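Alkaline serine protease (PDB 1Y9Z) probably hydrolyses peptide bonds as a cold-adapted, subtilisin-like serine protease carrying several disulfides and bound calcium and sodium ions. Local coordinates at residues A[270-275]-A[301-306]; A[255-260]-A[350-355]. All blocks are in the same frame, centred on the assembly; numbering follows the deposited sequence.

How the interactions relate
Both contacts reach the same branched, mixed sheet and are partly buried; interaction 1 lies largely in loops at its strand ends, interaction 2 in the strands. Interaction 1 joins a turn to the loop between a helix and a strand, with two backbone bonds, alanine and methionine packing and a lysine crossing an asparagine. Interaction 2 is antiparallel pairing by three backbone bonds; a threonine hydroxyl grips one acceptor carbonyl from within its own strand. Met-272 and Ala-303 are buried in the first, Gly-255, Leu-257 and Thr-352 in the second, whereas Asn-274, Gln-350 and Ser-351 are exposed. The centres of interactions 1 and 2 are about 9 Å apart, and Met-272 SD lies 3.6 Å from Ala-258 CB.

Interaction 1. Residues A[270-275]-A[301-306]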
loop_
_atom_site.group_PDB
_atom_site.type_symbol
_atom_site.label_atom_id
_atom_site.label_comp_id
_atom_site.label_asym_id
_atom_site.label_seq_id
_atom_site.Cartn_x
_atom_site.Cartn_y
_atom_site.Cartn_z
ATOM N N GLY A 270 -15.326 -1.332 32.143
ATOM C CA GLY A 270 -16.612 -1.309 32.812
ATOM C C GLY A 270 -17.514 -2.313 32.122
ATOM O O GLY A 270 -17.069 -3.405 31.771
ATOM N N ASN A 271 -18.777 -1.953 31.918
ATOM C CA ASN A 271 -19.713 -2.850 31.250
ATOM C C ASN A 271 -19.953 -2.395 29.816
ATOM O O ASN A 271 -20.645 -1.405 29.574
ATOM C CB ASN A 271 -21.042 -2.902 32.006
ATOM C CG ASN A 271 -22.052 -3.815 31.341
ATOM O OD1 ASN A 271 -21.755 -4.974 31.044
ATOM N ND2 ASN A 271 -23.252 -3.300 31.107
ATOM N N MET A 272 -19.373 -3.126 28.867
ATOM C CA MET A 272 -19.507 -2.802 27.450
ATOM C C MET A 272 -20.661 -3.531 26.773
ATOM O O MET A 272 -20.777 -3.511 25.547
ATOM C CB MET A 272 -18.205 -3.123 26.711
ATOM C CG MET A 272 -17.082 -2.127 26.949
ATOM S SD MET A 272 -17.473 -0.481 26.327
ATOM C CE MET A 272 -16.213 0.493 27.143
ATOM N N ALA A 273 -21.513 -4.174 27.564
ATOM C CA ALA A 273 -22.650 -4.896 27.008
ATOM C C ALA A 273 -23.500 -3.956 26.157
ATOM O O ALA A 273 -23.796 -2.833 26.566
ATOM C CB ALA A 273 -23.490 -5.493 28.131
ATOM N N ASN A 274 -23.880 -4.419 24.970
ATOM C CA ASN A 274 -24.701 -3.634 24.051
ATOM C C ASN A 274 -24.063 -2.306 23.652
ATOM O O ASN A 274 -24.760 -1.368 23.265
ATOM C CB ASN A 274 -26.077 -3.371 24.669
ATOM C CG ASN A 274 -26.892 -4.639 24.836
ATOM O OD1 ASN A 274 -27.221 -5.311 23.858
ATOM N ND2 ASN A 274 -27.221 -4.972 26.079
ATOM N N LYS A 275 -22.740 -2.233 23.734
ATOM C CA LYS A 275 -22.031 -1.005 23.390
ATOM C C LYS A 275 -20.944 -1.228 22.343
ATOM O O LYS A 275 -20.468 -2.347 22.152
ATOM C CB LYS A 275 -21.372 -0.418 24.642
ATOM C CG LYS A 275 -22.321 -0.041 25.769
ATOM C CD LYS A 275 -22.980 1.305 25.525
ATOM C CE LYS A 275 -23.742 1.768 26.762
ATOM N NZ LYS A 275 -24.309 3.136 26.601
ATOM N N ALA A 301 -15.245 -7.217 28.244
ATOM C CA ALA A 301 -16.213 -6.330 28.878
ATOM C C ALA A 301 -17.611 -6.524 28.296
ATOM O O ALA A 301 -18.581 -5.956 28.798
ATOM C CB ALA A 301 -15.776 -4.879 28.719
ATOM N N GLY A 302 -17.705 -7.320 27.233
ATOM C CA GLY A 302 -18.992 -7.589 26.610
ATOM C C GLY A 302 -19.347 -6.733 25.405
ATOM O O GLY A 302 -20.509 -6.681 25.001
ATOM N N ALA A 303 -18.354 -6.073 24.816
ATOM C CA ALA A 303 -18.584 -5.213 23.659
ATOM C C ALA A 303 -19.194 -5.943 22.463
ATOM O O ALA A 303 -18.876 -7.103 22.203
ATOM C CB ALA A 303 -17.273 -4.549 23.241
ATOM N N LYS A 304 -20.072 -5.250 21.742
ATOM C CA LYS A 304 -20.722 -5.809 20.557
ATOM C C LYS A 304 -19.865 -5.533 19.328
ATOM O O LYS A 304 -19.846 -6.317 18.378
ATOM C CB LYS A 304 -22.104 -5.183 20.352
ATOM C CG LYS A 304 -23.142 -5.585 21.385
ATOM C CD LYS A 304 -24.478 -4.905 21.113
ATOM C CE LYS A 304 -25.052 -5.291 19.761
ATOM N NZ LYS A 304 -26.359 -4.618 19.520
ATOM N N GLY A 305 -19.171 -4.399 19.361
ATOM C CA GLY A 305 -18.299 -3.997 18.271
ATOM C C GLY A 305 -17.083 -3.341 18.891
ATOM O O GLY A 305 -17.174 -2.811 19.999
ATOM N N ILE A 306 -15.953 -3.356 18.193
ATOM C CA ILE A 306 -14.736 -2.772 18.746
ATOM C C ILE A 306 -13.993 -1.858 17.779
ATOM O O ILE A 306 -13.836 -2.175 16.601
ATOM C CB ILE A 306 -13.769 -3.884 19.212
ATOM C CG1 ILE A 306 -14.492 -4.828 20.175
ATOM C CG2 ILE A 306 -12.554 -3.269 19.896
ATOM C CD1 ILE A 306 -13.717 -6.087 20.505
#
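Met-272 has CG anti to its own carbonyl carbon (chi1 -75°), which sets CG against the methyl of Ala-301, and the bend at chi2 then takes the thioether end away from 301-306. CG of Met-272 meets CB of Ala-301 at 3.5 Å, while CB of Met-272, which points toward 301-306, also rests on the methyl of Ala-303. The same residue donates its backbone N to Ala-301 O (2.9 Å), approaching above the carbonyl plane with the bond bent to 143° at the hydrogen. Gly-302, whose positive phi belongs to a Schellman motif ending helix 291-300, turns the chain here; a CB on it would come 3.5 Å from Ala-273 N. Two CA-H...O contacts run in opposite senses, from Ala-303 CA to Met-272 O and from Ala-273 CA to Gly-302 O.

Residues 272-275 form a type II beta turn, closed by Lys-275 N on Met-272 O. Beyond it, Lys-304 N gives Lys-275 O a straighter bond of 3.0 Å, 165° at the hydrogen. The Lys-304 side chain crosses Asn-274 obliquely, CD lying 3.2 Å from Asn-274 CA, and its NZ goes on to Thr-254 O. Cutting Lys-304 back to an alanine is likely to uncover the backbone of Asn-274 and leave Thr-254 O without its lysine partner.

Met-272 and Ala-303 both touch Cys-277 of strand 275-280. Past the contact, strand 305-309 runs on against helix 291-300, where Ile-306 packs on Thr-295 and Cys-298.

Interaction 2. Residues A[255-260]-A[350-355]; sequences GALAEC and QSTTVS
Gly-255 and Thr-352 face each other as an antiparallel hydrogen-bonded pair, each giving its N-H to the other's carbonyl: Gly-255 N to Thr-352 O at 2.9 Å and Thr-352 N to Gly-255 O at 2.8 Å. The first donor is tilted only 17° from the acceptor's carbonyl plane, whereas the second sits well above the plane of the carbonyl it meets. Next along the strands, Ala-256 and Ser-351 make a non-hydrogen-bonded pair with their CA atoms 4.3 Å apart, and Ala-256 CA directs a CA-H...O contact at Gln-350 O.

That carbonyl takes two further donors. Leu-257 N reaches Gln-350 O at 2.9 Å and the hydroxyl OG1 of Thr-352 reaches it at 3.1 Å, from opposite faces of the carbonyl plane. The threonine can do this because OG1 lies beside its backbone N and anti to the carbonyl carbon (chi1 -55°), which also brings OG1 of Thr-352 to 3.5 Å from Leu-257 CB of the neighbouring strand.

Around this first shell, Leu-257 rests on Leu-348, Ile-276 and Leu-278, and Thr-352 on Ile-219 and Ile-221 of strand 214-221. Ala-256 and Ala-258 bond through their backbones to Ile-276, so in this part strand 252-263 lies between 275-280 and 351-360, and the Thr-353 hydroxyl bonds to that of Thr-254.

The short segments cross at 93°, and the pairing is confined to one end of each. Here the chemistry is mainly that of the backbone: peptide groups join the strands, while the threonine hydroxyl, gripping the carbonyl two residues back, would help fix the orientation of the peptide that receives Leu-257.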
loop_
_atom_site.group_PDB
_atom_site.type_symbol
_atom_site.label_atom_id
_atom_site.label_comp_id
_atom_site.label_asym_id
_atom_site.label_seq_id
_atom_site.Cartn_x
_atom_site.Cartn_y
_atom_site.Cartn_z
ATOM N N GLY A 255 -24.534 -0.001 18.595
ATOM C CA GLY A 255 -24.720 0.267 20.009
ATOM C C GLY A 255 -24.146 1.612 20.403
ATOM O O GLY A 255 -23.474 2.264 19.606
ATOM N N ALA A 256 -24.416 2.037 21.632
ATOM C CA ALA A 256 -23.904 3.312 22.112
ATOM C C ALA A 256 -22.384 3.237 22.202
ATOM O O ALA A 256 -21.830 2.230 22.646
ATOM C CB ALA A 256 -24.497 3.635 23.478
ATOM N N LEU A 257 -21.714 4.301 21.774
ATOM C CA LEU A 257 -20.258 4.345 21.811
ATOM C C LEU A 257 -19.759 4.574 23.234
ATOM O O LEU A 257 -20.172 5.522 23.903
ATOM C CB LEU A 257 -19.736 5.459 20.900
ATOM C CG LEU A 257 -18.213 5.555 20.755
ATOM C CD1 LEU A 257 -17.680 4.295 20.087
ATOM C CD2 LEU A 257 -17.854 6.786 19.935
ATOM N N ALA A 258 -18.875 3.693 23.688
ATOM C CA ALA A 258 -18.296 3.791 25.022
ATOM C C ALA A 258 -16.807 3.494 24.905
ATOM O O ALA A 258 -16.402 2.621 24.139
ATOM C CB ALA A 258 -18.960 2.792 25.958
ATOM N N GLU A 259 -15.992 4.220 25.660
ATOM C CA GLU A 259 -14.552 4.014 25.602
ATOM C C GLU A 259 -13.974 3.335 26.831
ATOM O O GLU A 259 -14.365 3.620 27.965
ATOM C CB GLU A 259 -13.833 5.348 25.374
ATOM C CG GLU A 259 -12.332 5.288 25.640
ATOM C CD GLU A 259 -11.592 6.511 25.139
ATOM O OE1 GLU A 259 -12.093 7.638 25.331
ATOM O OE2 GLU A 259 -10.498 6.343 24.559
ATOM N N CYS A 260 -13.040 2.423 26.591
ATOM C CA CYS A 260 -12.370 1.715 27.667
ATOM C C CYS A 260 -11.113 2.520 27.972
ATOM O O CYS A 260 -10.127 2.443 27.239
ATOM C CB CYS A 260 -11.983 0.304 27.226
ATOM S SG CYS A 260 -11.233 -0.680 28.560
ATOM N N GLN A 350 -23.289 8.093 21.654
ATOM C CA GLN A 350 -24.138 8.073 20.471
ATOM C C GLN A 350 -24.171 6.704 19.800
ATOM O O GLN A 350 -23.197 5.949 19.851
ATOM C CB GLN A 350 -23.668 9.134 19.472
ATOM C CG GLN A 350 -23.845 10.561 19.972
ATOM C CD GLN A 350 -23.364 11.603 18.979
ATOM O OE1 GLN A 350 -23.755 11.592 17.812
ATOM N NE2 GLN A 350 -22.521 12.517 19.444
ATOM N N SER A 351 -25.301 6.389 19.176
ATOM C CA SER A 351 -25.473 5.115 18.489
ATOM C C SER A 351 -24.443 5.000 17.373
ATOM O O SER A 351 -24.366 5.861 16.497
ATOM C CB SER A 351 -26.884 5.013 17.906
ATOM O OG SER A 351 -27.091 3.755 17.288
ATOM N N THR A 352 -23.658 3.930 17.411
ATOM C CA THR A 352 -22.618 3.711 16.414
ATOM C C THR A 352 -22.704 2.322 15.800
ATOM O O THR A 352 -22.997 1.343 16.486
ATOM C CB THR A 352 -21.220 3.875 17.044
ATOM O OG1 THR A 352 -21.130 5.155 17.678
ATOM C CG2 THR A 352 -20.136 3.767 15.979
ATOM N N THR A 353 -22.445 2.244 14.500
ATOM C CA THR A 353 -22.467 0.971 13.799
ATOM C C THR A 353 -21.084 0.697 13.232
ATOM O O THR A 353 -20.561 1.484 12.443
ATOM C CB THR A 353 -23.481 0.976 12.640
ATOM O OG1 THR A 353 -24.792 1.237 13.156
ATOM C CG2 THR A 353 -23.485 -0.372 11.928
ATOM N N VAL A 354 -20.492 -0.410 13.660
ATOM C CA VAL A 354 -19.178 -0.815 13.183
ATOM C C VAL A 354 -19.409 -2.034 12.312
ATOM O O VAL A 354 -20.160 -2.936 12.686
ATOM C CB VAL A 354 -18.245 -1.203 14.345
ATOM C CG1 VAL A 354 -16.902 -1.675 13.800
ATOM C CG2 VAL A 354 -18.054 -0.018 15.269
ATOM N N SER A 355 -18.770 -2.072 11.151
ATOM C CA SER A 355 -18.966 -3.202 10.267
ATOM C C SER A 355 -17.749 -3.602 9.456
ATOM O O SER A 355 -16.973 -2.756 9.012
ATOM C CB SER A 355 -20.118 -2.904 9.308
ATOM O OG SER A 355 -19.830 -1.766 8.517
#